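Local coordinates for octenoyl-coa reductase/carboxylase (Streptomyces sp., PDB 4A0S), which catalyses the NADPH-dependent reductive carboxylation of 2-octenoyl-CoA, supplying an unusual extender unit for polyketide biosynthesis in the cinnabaramide pathway, at residues Ile247-Val252 / Lys297-Lys302; Ile270-Leu275 / Gly315-Gly320; Asp284-Arg287 / Gly292-Leu295. All coordinates share one frame; numbering follows the deposited sequence. Where two conformers were deposited one is given.

In the fold
All three contacts lie in the nucleotide-binding Rossmann domain and sample it from core to surface. Contacts 1 and 2 are buried and linked through the parallel sheet, where strands 247-252 and 269-271 are neighbours. Contact 1 packs aliphatic groups of the first strand against helix 285-303. Contact 2 lies beyond the end of strand 269-271, where an arginine side chain beside the NADP 2'-phosphate meets helix 316-325. Contact 3 returns to helix 285-303, at its more exposed N-terminal part, and trades apolar packing for arginines that grip the 3'-phosphate of octanoyl-CoA. Leu295 of contact 3 packs on Ile270 and Leu275 of contact 2, joining the two regions.

Contact 1. Residues Ile247-Val252 / Lys297-Lys302; sequences IPVAVV and KLVVEK. With NAP (NADP nicotinamide-adenine-dinucleotide phosphate), chain F.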
loop_
_atom_site.group_PDB
_atom_site.type_symbol
_atom_site.label_atom_id
_atom_site.label_comp_id
_atom_site.label_asym_id
_atom_site.label_seq_id
_atom_site.Cartn_x
_atom_site.Cartn_y
_atom_site.Cartn_z
ATOM N N ILE A 247 -5.391 -19.227 7.366
ATOM C CA ILE A 247 -6.037 -20.173 8.253
ATOM C C ILE A 247 -7.482 -19.709 8.338
ATOM O O ILE A 247 -7.766 -18.715 9.004
ATOM C CB ILE A 247 -5.369 -20.197 9.629
ATOM C CG1 ILE A 247 -3.933 -20.733 9.515
ATOM C CG2 ILE A 247 -6.150 -21.072 10.581
ATOM C CD1 ILE A 247 -2.960 -20.132 10.508
ATOM N N PRO A 248 -8.387 -20.395 7.618
ATOM C CA PRO A 248 -9.763 -19.925 7.661
ATOM C C PRO A 248 -10.445 -20.450 8.902
ATOM O O PRO A 248 -10.207 -21.588 9.300
ATOM C CB PRO A 248 -10.376 -20.549 6.413
ATOM C CG PRO A 248 -9.650 -21.853 6.263
ATOM C CD PRO A 248 -8.238 -21.608 6.784
ATOM N N VAL A 249 -11.252 -19.621 9.544
ATOM C CA VAL A 249 -12.143 -20.135 10.559
ATOM C C VAL A 249 -13.565 -19.857 10.094
ATOM O O VAL A 249 -13.985 -18.713 9.963
ATOM C CB VAL A 249 -11.853 -19.574 11.964
ATOM C CG1 VAL A 249 -12.752 -20.229 12.980
ATOM C CG2 VAL A 249 -10.407 -19.834 12.344
ATOM N N ALA A 250 -14.284 -20.934 9.808
ATOM C CA ALA A 250 -15.614 -20.823 9.278
ATOM C C ALA A 250 -16.570 -20.593 10.419
ATOM O O ALA A 250 -16.494 -21.269 11.437
ATOM C CB ALA A 250 -15.981 -22.094 8.525
ATOM N N VAL A 251 -17.475 -19.638 10.247
ATOM C CA VAL A 251 -18.612 -19.526 11.135
ATOM C C VAL A 251 -19.825 -19.971 10.353
ATOM O O VAL A 251 -20.145 -19.405 9.308
ATOM C CB VAL A 251 -18.810 -18.114 11.688
ATOM C CG1 VAL A 251 -19.882 -18.128 12.778
ATOM C CG2 VAL A 251 -17.506 -17.578 12.218
ATOM N N VAL A 252 -20.480 -21.015 10.854
ATOM C CA VAL A 252 -21.676 -21.539 10.211
ATOM C C VAL A 252 -22.784 -21.650 11.253
ATOM O O VAL A 252 -22.518 -21.661 12.458
ATOM C CB VAL A 252 -21.436 -22.934 9.572
ATOM C CG1 VAL A 252 -20.434 -22.845 8.427
ATOM C CG2 VAL A 252 -21.002 -23.958 10.619
ATOM N N LYS A 297 -11.948 -15.444 21.795
ATOM C CA LYS A 297 -11.387 -16.556 22.552
ATOM C C LYS A 297 -11.448 -17.840 21.733
ATOM O O LYS A 297 -10.455 -18.552 21.637
ATOM C CB LYS A 297 -12.074 -16.731 23.915
ATOM C CG LYS A 297 -12.283 -18.198 24.310
ATOM C CD LYS A 297 -12.399 -18.429 25.814
ATOM C CE LYS A 297 -11.072 -18.890 26.410
ATOM N NZ LYS A 297 -10.435 -20.038 25.671
ATOM N N LEU A 298 -12.604 -18.126 21.135
ATOM C CA LEU A 298 -12.746 -19.319 20.308
ATOM C C LEU A 298 -11.782 -19.340 19.133
ATOM O O LEU A 298 -11.174 -20.379 18.849
ATOM C CB LEU A 298 -14.158 -19.464 19.760
ATOM C CG LEU A 298 -15.205 -20.270 20.512
ATOM C CD1 LEU A 298 -16.434 -20.357 19.622
ATOM C CD2 LEU A 298 -14.684 -21.669 20.891
ATOM N N VAL A 299 -11.656 -18.215 18.427
ATOM C CA VAL A 299 -10.729 -18.190 17.299
ATOM C C VAL A 299 -9.304 -18.439 17.816
ATOM O O VAL A 299 -8.567 -19.218 17.224
ATOM C CB VAL A 299 -10.830 -16.901 16.452
ATOM C CG1 VAL A 299 -9.936 -17.002 15.233
ATOM C CG2 VAL A 299 -12.271 -16.655 15.999
ATOM N N VAL A 300 -8.935 -17.791 18.922
ATOM C CA VAL A 300 -7.629 -18.027 19.563
ATOM C C VAL A 300 -7.402 -19.526 19.834
ATOM O O VAL A 300 -6.332 -20.053 19.525
ATOM C CB VAL A 300 -7.442 -17.192 20.873
ATOM C CG1 VAL A 300 -6.120 -17.542 21.577
ATOM C CG2 VAL A 300 -7.486 -15.680 20.597
ATOM N N GLU A 301 -8.426 -20.198 20.379
ATOM C CA GLU A 301 -8.385 -21.634 20.692
ATOM C C GLU A 301 -8.152 -22.465 19.451
ATOM O O GLU A 301 -7.338 -23.386 19.462
ATOM C CB GLU A 301 -9.707 -22.133 21.295
ATOM C CG GLU A 301 -10.206 -21.460 22.552
ATOM C CD GLU A 301 -11.390 -22.198 23.175
ATOM O OE1 GLU A 301 -11.266 -23.415 23.439
ATOM O OE2 GLU A 301 -12.446 -21.563 23.405
ATOM N N LYS A 302 -8.902 -22.154 18.393
ATOM C CA LYS A 302 -8.872 -22.947 17.173
ATOM C C LYS A 302 -7.696 -22.631 16.286
ATOM O O LYS A 302 -7.063 -23.541 15.741
ATOM C CB LYS A 302 -10.171 -22.778 16.389
ATOM C CG LYS A 302 -11.353 -23.273 17.152
ATOM C CD LYS A 302 -12.627 -23.140 16.363
ATOM C CE LYS A 302 -13.801 -23.627 17.209
ATOM N NZ LYS A 302 -13.671 -25.060 17.609
HETATM P PA NAP F . -25.391 -17.262 0.288
HETATM O O1A NAP F . -24.777 -18.290 -0.735
HETATM O O2A NAP F . -26.846 -17.425 0.614
HETATM O O5B NAP F . -24.573 -17.418 1.581
HETATM C C5B NAP F . -24.838 -16.498 2.620
HETATM C C4B NAP F . -24.442 -17.183 3.918
HETATM O O4B NAP F . -24.673 -16.214 4.950
HETATM C C3B NAP F . -25.310 -18.417 4.244
HETATM O O3B NAP F . -24.442 -19.530 4.162
HETATM C C2B NAP F . -25.662 -18.256 5.715
HETATM O O2B NAP F . -24.668 -18.817 6.570
HETATM C C1B NAP F . -25.654 -16.784 5.928
HETATM N N9A NAP F . -26.996 -16.260 5.567
HETATM C C8A NAP F . -27.859 -16.698 4.636
HETATM N N7A NAP F . -28.946 -15.916 4.605
HETATM C C5A NAP F . -28.750 -14.985 5.527
HETATM C C6A NAP F . -29.525 -13.939 5.964
HETATM N N6A NAP F . -30.704 -13.704 5.390
HETATM N N1A NAP F . -29.047 -13.166 6.927
HETATM C C2A NAP F . -27.851 -13.383 7.467
HETATM N N3A NAP F . -27.088 -14.388 7.099
HETATM C C4A NAP F . -27.525 -15.194 6.127
HETATM O O3 NAP F . -25.153 -15.761 -0.217
HETATM P PN NAP F . -23.727 -15.209 -0.712
HETATM O O1N NAP F . -23.806 -15.436 -2.263
HETATM O O2N NAP F . -22.549 -15.773 0.039
HETATM O O5D NAP F . -23.989 -13.663 -0.410
HETATM C C5D NAP F . -23.991 -13.308 0.969
HETATM C C4D NAP F . -24.216 -11.823 0.994
HETATM O O4D NAP F . -23.120 -11.229 0.215
HETATM C C3D NAP F . -25.500 -11.394 0.282
HETATM O O3D NAP F . -25.993 -10.322 1.114
HETATM C C2D NAP F . -25.030 -10.880 -1.062
HETATM O O2D NAP F . -25.923 -9.873 -1.592
HETATM C C1D NAP F . -23.751 -10.205 -0.605
HETATM N N1N NAP F . -22.843 -10.251 -1.727
HETATM C C2N NAP F . -22.216 -9.071 -2.068
HETATM C C3N NAP F . -21.354 -9.138 -3.125
HETATM C C7N NAP F . -20.693 -7.868 -3.498
HETATM O O7N NAP F . -20.824 -6.841 -2.825
HETATM N N7N NAP F . -20.022 -7.963 -4.614
HETATM C C4N NAP F . -21.110 -10.322 -3.828
HETATM C C5N NAP F . -21.722 -11.515 -3.487
HETATM C C6N NAP F . -22.598 -11.477 -2.414
HETATM P P2B NAP F . -25.135 -19.065 8.089
HETATM O O1X NAP F . -23.927 -20.086 8.478
HETATM O O2X NAP F . -25.026 -17.709 8.953
HETATM O O3X NAP F . -26.507 -19.666 7.898
#
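Sheet-to-helix packing of the Rossmann fold brings Val249, on strand 247-252, against Val299 and Lys302 of helix 285-303. The valines meet by single methyl groups, Val249 CG2 lying 4.1 Å from Val299 CG1, with the two side chains slanting past one another. With Val249 CG1 anti to the backbone N (chi1 -176°), CG2 is left to face Val299 while CG1 turns to the lysine. There it approaches the aliphatic part of the chain, Val249 CG1 to Lys302 CD being 4.5 Å, and the ammonium end of Lys302 leads away from the strand. Neighbouring strands complete the packing: Val299 also rests on Ile223 and Leu225, and both Val249 and Lys302 touch Ile270. Toward the sheet's other side, Ala250 and Val252 pack on helix 255-263. At the end of the strand the NADP 2'-phosphate comes close, its O1X 3.2 Å from Val252 CA. No hydrogen bond joins strand and helix; the backbone of Val249 pairs within the sheet, with Val224 and Ile226. The helix is therefore held to this strand by apolar contact, with the lysine's aliphatic stem at the margin and its ammonium directed away from the strand.

Contact 2. Residues Ile270-Leu275 / Gly315-Gly320; sequences INRAEL and GRVTFG. With NAP (NADP nicotinamide-adenine-dinucleotide phosphate), chain F.
Arg272 reaches across to Val317 and Thr318 with its guanidinium, and the contacts between the segments are van der Waals ones. Thr318 CG2 lies 3.2 Å from Arg272 NH2, a tight approach, while Val317 CG1 stands 3.7 Å from Arg272 NH1. Both methyls come in obliquely to the guanidinium, and the arginine chain, bent at chi3 (75°), crosses the two side chains at about a right angle. The hydroxyl of Thr318 is occupied elsewhere, hydrogen-bonded to Glu312 and Thr314.

The charged contact is with NADP: O2X of the 2'-phosphate sits over one face of the guanidinium, 3.4 Å from Arg272 NH2, so the cation probably helps to balance the phosphate charge. Arg272 directly follows strand 269-271 of the Rossmann sheet and joins Ser253 and Lys257, which follow the neighbouring strand 247-252, in the NADP-binding site. An alanine in place of Arg272 is likely to leave that phosphate without one of its nearby positive charges and open a gap beside the Thr318 and Val317 methyls.

Hydrogen bonds shape the turn that presents the arginine. Asn271 OD1 accepts from Ala273 N in the carbonyl plane, at 2.9 Å, and Glu274 OE1 receives a weak return bond of 3.5 Å from Asn271 N, completing a capping box at the start of the short, weakly bonded helix 272-275.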
loop_
_atom_site.group_PDB
_atom_site.type_symbol
_atom_site.label_atom_id
_atom_site.label_comp_id
_atom_site.label_asym_id
_atom_site.label_seq_id
_atom_site.Cartn_x
_atom_site.Cartn_y
_atom_site.Cartn_z
ATOM N N ILE A 270 -16.621 -22.740 13.627
ATOM C CA ILE A 270 -17.367 -22.247 14.773
ATOM C C ILE A 270 -18.841 -22.285 14.402
ATOM O O ILE A 270 -19.254 -21.643 13.440
ATOM C CB ILE A 270 -16.951 -20.798 15.163
ATOM C CG1 ILE A 270 -15.516 -20.757 15.693
ATOM C CG2 ILE A 270 -17.896 -20.215 16.195
ATOM C CD1 ILE A 270 -14.963 -19.331 15.895
ATOM N N ASN A 271 -19.634 -23.052 15.144
ATOM C CA ASN A 271 -21.070 -22.969 14.964
ATOM C C ASN A 271 -21.562 -21.760 15.753
ATOM O O ASN A 271 -21.274 -21.634 16.937
ATOM C CB ASN A 271 -21.767 -24.254 15.413
ATOM C CG ASN A 271 -23.225 -24.285 15.008
ATOM O OD1 ASN A 271 -23.999 -23.381 15.350
ATOM N ND2 ASN A 271 -23.613 -25.320 14.251
ATOM N N ARG A 272 -22.298 -20.862 15.108
ATOM C CA ARG A 272 -22.710 -19.645 15.801
ATOM C C ARG A 272 -23.730 -19.840 16.932
ATOM O O ARG A 272 -23.961 -18.926 17.708
ATOM C CB ARG A 272 -23.133 -18.552 14.822
ATOM C CG ARG A 272 -24.412 -18.841 14.060
ATOM C CD ARG A 272 -25.094 -17.539 13.686
ATOM N NE ARG A 272 -24.412 -16.869 12.592
ATOM C CZ ARG A 272 -24.777 -15.694 12.083
ATOM N NH1 ARG A 272 -25.829 -15.046 12.573
ATOM N NH2 ARG A 272 -24.095 -15.172 11.068
ATOM N N ALA A 273 -24.323 -21.029 17.033
ATOM C CA ALA A 273 -25.124 -21.399 18.210
ATOM C C ALA A 273 -24.228 -21.709 19.418
ATOM O O ALA A 273 -24.595 -21.445 20.567
ATOM C CB ALA A 273 -25.999 -22.583 17.894
ATOM N N GLU A 274 -23.055 -22.278 19.146
ATOM C CA GLU A 274 -22.000 -22.494 20.139
ATOM C C GLU A 274 -21.606 -21.164 20.791
ATOM O O GLU A 274 -21.079 -21.134 21.911
ATOM C CB GLU A 274 -20.788 -23.130 19.444
ATOM C CG GLU A 274 -19.667 -23.663 20.338
ATOM C CD GLU A 274 -18.372 -23.881 19.548
ATOM O OE1 GLU A 274 -18.395 -23.747 18.295
ATOM O OE2 GLU A 274 -17.334 -24.182 20.182
ATOM N N LEU A 275 -21.872 -20.073 20.076
ATOM C CA LEU A 275 -21.720 -18.733 20.610
ATOM C C LEU A 275 -23.029 -18.203 21.169
ATOM O O LEU A 275 -23.029 -17.295 21.993
ATOM C CB LEU A 275 -21.234 -17.780 19.528
ATOM C CG LEU A 275 -19.776 -17.885 19.104
ATOM C CD1 LEU A 275 -19.645 -17.348 17.691
ATOM C CD2 LEU A 275 -18.888 -17.129 20.077
ATOM N N GLY A 315 -23.780 -9.202 7.947
ATOM C CA GLY A 315 -24.370 -7.885 8.196
ATOM C C GLY A 315 -24.487 -7.461 9.640
ATOM O O GLY A 315 -23.649 -7.816 10.467
ATOM N N ARG A 316 -25.556 -6.714 9.915
ATOM C CA ARG A 316 -25.841 -6.086 11.210
ATOM C C ARG A 316 -25.676 -7.034 12.401
ATOM O O ARG A 316 -25.109 -6.677 13.437
ATOM C CB ARG A 316 -27.260 -5.485 11.146
ATOM C CG ARG A 316 -27.999 -5.352 12.444
ATOM C CD ARG A 316 -29.206 -4.436 12.309
ATOM N NE ARG A 316 -29.677 -4.070 13.648
ATOM C CZ ARG A 316 -29.199 -3.058 14.372
ATOM N NH1 ARG A 316 -28.253 -2.255 13.890
ATOM N NH2 ARG A 316 -29.684 -2.825 15.579
ATOM N N VAL A 317 -26.136 -8.262 12.231
ATOM C CA VAL A 317 -26.156 -9.236 13.315
ATOM C C VAL A 317 -24.746 -9.582 13.782
ATOM O O VAL A 317 -24.497 -9.714 14.975
ATOM C CB VAL A 317 -26.926 -10.499 12.885
ATOM C CG1 VAL A 317 -26.653 -11.648 13.827
ATOM C CG2 VAL A 317 -28.410 -10.202 12.855
ATOM N N THR A 318 -23.830 -9.706 12.830
ATOM C CA THR A 318 -22.471 -10.163 13.107
ATOM C C THR A 318 -21.460 -9.033 13.121
ATOM O O THR A 318 -20.333 -9.208 13.591
ATOM C CB THR A 318 -22.009 -11.174 12.046
ATOM O OG1 THR A 318 -22.130 -10.583 10.749
ATOM C CG2 THR A 318 -22.869 -12.419 12.104
ATOM N N PHE A 319 -21.832 -7.884 12.576
ATOM C CA PHE A 319 -20.815 -6.883 12.292
ATOM C C PHE A 319 -20.145 -6.335 13.539
ATOM O O PHE A 319 -18.945 -6.128 13.539
ATOM C CB PHE A 319 -21.359 -5.747 11.448
ATOM C CG PHE A 319 -20.297 -4.809 10.981
ATOM C CD1 PHE A 319 -19.574 -5.087 9.840
ATOM C CD2 PHE A 319 -19.997 -3.665 11.704
ATOM C CE1 PHE A 319 -18.579 -4.232 9.400
ATOM C CE2 PHE A 319 -18.985 -2.805 11.270
ATOM C CZ PHE A 319 -18.279 -3.102 10.127
ATOM N N GLY A 320 -20.928 -6.080 14.583
ATOM C CA GLY A 320 -20.403 -5.597 15.847
ATOM C C GLY A 320 -19.418 -6.597 16.389
ATOM O O GLY A 320 -18.380 -6.229 16.924
HETATM P PA NAP F . -25.391 -17.262 0.288
HETATM O O1A NAP F . -24.777 -18.290 -0.735
HETATM O O2A NAP F . -26.846 -17.425 0.614
HETATM O O5B NAP F . -24.573 -17.418 1.581
HETATM C C5B NAP F . -24.838 -16.498 2.620
HETATM C C4B NAP F . -24.442 -17.183 3.918
HETATM O O4B NAP F . -24.673 -16.214 4.950
HETATM C C3B NAP F . -25.310 -18.417 4.244
HETATM O O3B NAP F . -24.442 -19.530 4.162
HETATM C C2B NAP F . -25.662 -18.256 5.715
HETATM O O2B NAP F . -24.668 -18.817 6.570
HETATM C C1B NAP F . -25.654 -16.784 5.928
HETATM N N9A NAP F . -26.996 -16.260 5.567
HETATM C C8A NAP F . -27.859 -16.698 4.636
HETATM N N7A NAP F . -28.946 -15.916 4.605
HETATM C C5A NAP F . -28.750 -14.985 5.527
HETATM C C6A NAP F . -29.525 -13.939 5.964
HETATM N N6A NAP F . -30.704 -13.704 5.390
HETATM N N1A NAP F . -29.047 -13.166 6.927
HETATM C C2A NAP F . -27.851 -13.383 7.467
HETATM N N3A NAP F . -27.088 -14.388 7.099
HETATM C C4A NAP F . -27.525 -15.194 6.127
HETATM O O3 NAP F . -25.153 -15.761 -0.217
HETATM P PN NAP F . -23.727 -15.209 -0.712
HETATM O O1N NAP F . -23.806 -15.436 -2.263
HETATM O O2N NAP F . -22.549 -15.773 0.039
HETATM O O5D NAP F . -23.989 -13.663 -0.410
HETATM C C5D NAP F . -23.991 -13.308 0.969
HETATM C C4D NAP F . -24.216 -11.823 0.994
HETATM O O4D NAP F . -23.120 -11.229 0.215
HETATM C C3D NAP F . -25.500 -11.394 0.282
HETATM O O3D NAP F . -25.993 -10.322 1.114
HETATM C C2D NAP F . -25.030 -10.880 -1.062
HETATM O O2D NAP F . -25.923 -9.873 -1.592
HETATM C C1D NAP F . -23.751 -10.205 -0.605
HETATM N N1N NAP F . -22.843 -10.251 -1.727
HETATM C C2N NAP F . -22.216 -9.071 -2.068
HETATM C C3N NAP F . -21.354 -9.138 -3.125
HETATM C C7N NAP F . -20.693 -7.868 -3.498
HETATM O O7N NAP F . -20.824 -6.841 -2.825
HETATM N N7N NAP F . -20.022 -7.963 -4.614
HETATM C C4N NAP F . -21.110 -10.322 -3.828
HETATM C C5N NAP F . -21.722 -11.515 -3.487
HETATM C C6N NAP F . -22.598 -11.477 -2.414
HETATM P P2B NAP F . -25.135 -19.065 8.089
HETATM O O1X NAP F . -23.927 -20.086 8.478
HETATM O O2X NAP F . -25.026 -17.709 8.953
HETATM O O3X NAP F . -26.507 -19.666 7.898
#

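Contact 3. Residues Asp284-Arg287 / Gly292-Leu295; sequences DPRR and GRKL. With CO8 (octanoyl-coenzyme A), chain L.
Arg286 and Arg293, two turns apart on helix 285-303, form a ligand-mediated contact: they meet around the 3'-phosphate of the bound octanoyl-CoA, at the partly exposed N-terminal part of the helix. Their guanidinium groups come within 3.6 Å, NH1 of Arg286 to NH1 of Arg293, with planes turned 73° from each other, and the phosphate oxygen O8A lies within reach of both. Arg293, its chain extended from CG to NE, holds O8A at the edge of its guanidinium, with NH2 at 2.6 Å and NH1 at 2.9 Å from that oxygen. Its NH2 also makes weak bonds to O4A and O3A of the diphosphate, so one arginine links the 3'-phosphate to the diphosphate. Arg286 sets off in another direction, since its first bond leads away from the second segment. A bend at chi2 (42°) then brings the guanidinium round to the phosphate, where Arg286 NH2 donates to O7A at 3.1 Å and NH1 makes a weak bond to O8A at 3.5 Å.

Asp284 is the N-cap of the helix, accepting Arg287 N at its OD1 (3.2 Å) from above the carboxylate plane. Tyr349 and, from the second subunit, His91 are also hydrogen-bonded to the coenzyme. With three N-H groups directed at O8A, one of them only weakly, and a fourth at O7A, the phosphate's negative charge is shared between two cations, which probably favours its fully ionised form and lets the arginines sit so close together.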
loop_
_atom_site.group_PDB
_atom_site.type_symbol
_atom_site.label_atom_id
_atom_site.label_comp_id
_atom_site.label_asym_id
_atom_site.label_seq_id
_atom_site.Cartn_x
_atom_site.Cartn_y
_atom_site.Cartn_z
ATOM N N ASP A 284 -27.843 -5.180 21.252
ATOM C CA ASP A 284 -27.388 -5.370 22.619
ATOM C C ASP A 284 -25.865 -5.224 22.686
ATOM O O ASP A 284 -25.143 -6.221 22.608
ATOM C CB ASP A 284 -27.832 -6.761 23.088
ATOM C CG ASP A 284 -27.677 -6.979 24.589
ATOM O OD1 ASP A 284 -26.820 -6.344 25.236
ATOM O OD2 ASP A 284 -28.411 -7.831 25.121
ATOM N N PRO A 285 -25.373 -3.979 22.846
ATOM C CA PRO A 285 -23.936 -3.688 22.848
ATOM C C PRO A 285 -23.138 -4.575 23.801
ATOM O O PRO A 285 -22.067 -5.067 23.428
ATOM C CB PRO A 285 -23.877 -2.230 23.311
ATOM C CG PRO A 285 -25.177 -1.665 22.911
ATOM C CD PRO A 285 -26.168 -2.765 23.102
ATOM N N ARG A 286 -23.665 -4.775 25.010
ATOM C CA ARG A 286 -23.010 -5.597 26.019
ATOM C C ARG A 286 -22.802 -7.029 25.548
ATOM O O ARG A 286 -21.691 -7.564 25.630
ATOM C CB ARG A 286 -23.809 -5.600 27.328
ATOM C CG ARG A 286 -23.130 -6.393 28.444
ATOM C CD ARG A 286 -21.630 -6.105 28.444
ATOM N NE ARG A 286 -20.944 -6.587 29.638
ATOM C CZ ARG A 286 -19.682 -6.289 29.936
ATOM N NH1 ARG A 286 -18.973 -5.505 29.127
ATOM N NH2 ARG A 286 -19.127 -6.768 31.043
ATOM N N ARG A 287 -23.885 -7.640 25.075
ATOM C CA ARG A 287 -23.868 -8.979 24.598
ATOM C C ARG A 287 -22.984 -9.104 23.364
ATOM O O ARG A 287 -22.261 -10.088 23.249
ATOM C CB ARG A 287 -25.280 -9.464 24.251
ATOM C CG ARG A 287 -25.332 -10.912 23.782
ATOM C CD ARG A 287 -26.618 -11.584 24.196
ATOM N NE ARG A 287 -27.699 -11.352 23.245
ATOM C CZ ARG A 287 -27.976 -12.140 22.209
ATOM N NH1 ARG A 287 -27.248 -13.222 21.963
ATOM N NH2 ARG A 287 -28.985 -11.841 21.411
ATOM N N GLY A 292 -18.467 -11.197 21.291
ATOM C CA GLY A 292 -17.260 -10.896 20.520
ATOM C C GLY A 292 -16.047 -11.462 21.222
ATOM O O GLY A 292 -15.208 -12.126 20.607
ATOM N N ARG A 293 -15.978 -11.210 22.527
ATOM C CA ARG A 293 -14.930 -11.754 23.379
ATOM C C ARG A 293 -14.893 -13.279 23.350
ATOM O O ARG A 293 -13.825 -13.859 23.195
ATOM C CB ARG A 293 -15.097 -11.260 24.813
ATOM C CG ARG A 293 -14.663 -9.832 25.027
ATOM C CD ARG A 293 -15.322 -9.256 26.259
ATOM N NE ARG A 293 -14.511 -8.205 26.865
ATOM C CZ ARG A 293 -14.931 -7.405 27.839
ATOM N NH1 ARG A 293 -16.164 -7.524 28.318
ATOM N NH2 ARG A 293 -14.119 -6.482 28.330
ATOM N N LYS A 294 -16.054 -13.921 23.505
ATOM C CA LYS A 294 -16.146 -15.378 23.388
ATOM C C LYS A 294 -15.667 -15.836 22.018
ATOM O O LYS A 294 -14.934 -16.814 21.901
ATOM C CB LYS A 294 -17.578 -15.882 23.600
ATOM C CG LYS A 294 -18.116 -15.761 25.021
ATOM C CD LYS A 294 -19.199 -16.823 25.274
ATOM C CE LYS A 294 -20.515 -16.216 25.778
ATOM N NZ LYS A 294 -21.293 -15.554 24.677
ATOM N N LEU A 295 -16.095 -15.114 20.990
ATOM C CA LEU A 295 -15.753 -15.436 19.619
ATOM C C LEU A 295 -14.249 -15.333 19.406
ATOM O O LEU A 295 -13.633 -16.248 18.880
ATOM C CB LEU A 295 -16.510 -14.522 18.660
ATOM C CG LEU A 295 -16.233 -14.716 17.172
ATOM C CD1 LEU A 295 -16.478 -16.148 16.739
ATOM C CD2 LEU A 295 -17.086 -13.762 16.391
HETATM N N1A CO8 L . -14.764 0.805 38.010
HETATM C C2A CO8 L . -13.817 -0.129 38.031
HETATM N N3A CO8 L . -13.593 -0.917 36.983
HETATM C C4A CO8 L . -14.331 -0.789 35.861
HETATM C C5A CO8 L . -15.330 0.177 35.807
HETATM C C6A CO8 L . -15.538 0.987 36.923
HETATM N N6A CO8 L . -16.480 1.929 36.918
HETATM N N7A CO8 L . -15.902 0.098 34.607
HETATM C C8A CO8 L . -15.291 -0.875 33.932
HETATM N N9A CO8 L . -14.335 -1.428 34.693
HETATM C C1B CO8 L . -13.409 -2.547 34.285
HETATM C C2B CO8 L . -14.041 -3.941 34.145
HETATM O O2B CO8 L . -13.140 -4.927 34.672
HETATM C C3B CO8 L . -14.200 -4.107 32.631
HETATM O O3B CO8 L . -14.037 -5.476 32.247
HETATM P P3B CO8 L . -15.250 -6.287 31.548
HETATM O O7A CO8 L . -16.494 -6.143 32.580
HETATM O O8A CO8 L . -15.650 -5.447 30.223
HETATM O O9A CO8 L . -14.865 -7.689 31.257
HETATM C C4B CO8 L . -13.015 -3.331 32.087
HETATM O O4B CO8 L . -12.906 -2.177 32.957
HETATM C C5B CO8 L . -13.270 -2.953 30.607
HETATM O O5B CO8 L . -12.079 -2.427 29.968
HETATM P P1A CO8 L . -10.885 -3.398 29.396
HETATM O O1A CO8 L . -9.868 -2.409 28.591
HETATM O O2A CO8 L . -10.203 -4.170 30.470
HETATM O O3A CO8 L . -11.545 -4.423 28.296
HETATM P P2A CO8 L . -11.348 -4.305 26.674
HETATM O O4A CO8 L . -12.512 -5.245 26.078
HETATM O O5A CO8 L . -9.995 -4.662 26.138
HETATM O O6A CO8 L . -11.789 -2.805 26.263
HETATM C CBP CO8 L . -11.585 -0.615 25.223
HETATM C CCP CO8 L . -11.066 -2.054 25.278
HETATM C CDP CO8 L . -13.058 -0.670 24.788
HETATM C CEP CO8 L . -10.747 0.144 24.182
HETATM C CAP CO8 L . -11.448 0.004 26.646
HETATM O OAP CO8 L . -10.111 -0.192 27.148
HETATM C C9P CO8 L . -11.731 1.509 26.655
HETATM O O9P CO8 L . -12.876 1.956 26.518
HETATM N N8P CO8 L . -10.625 2.239 26.807
HETATM C C7P CO8 L . -10.613 3.698 26.795
HETATM C C6P CO8 L . -10.856 4.157 25.355
HETATM C C5P CO8 L . -11.535 5.523 25.388
HETATM O O5P CO8 L . -12.759 5.625 25.490
HETATM N N4P CO8 L . -10.707 6.566 25.344
HETATM C C3P CO8 L . -9.247 6.426 25.234
HETATM C C2P CO8 L . -8.673 7.787 24.888
HETATM S S1P CO8 L . -8.806 8.188 23.097
HETATM C "C1'" CO8 L . -7.675 9.484 23.156
HETATM O "O1'" CO8 L . -8.054 10.592 23.550
HETATM C "C2'" CO8 L . -6.355 9.205 22.811
HETATM C "C3'" CO8 L . -5.367 10.184 22.829
HETATM C "C4'" CO8 L . -4.045 9.942 22.431
HETATM C "C5'" CO8 L . -3.686 8.484 22.123
HETATM C "C6'" CO8 L . -2.160 8.327 21.992
HETATM C "C7'" CO8 L . -1.852 6.839 22.017
HETATM C "C8'" CO8 L . -0.368 6.618 21.786
#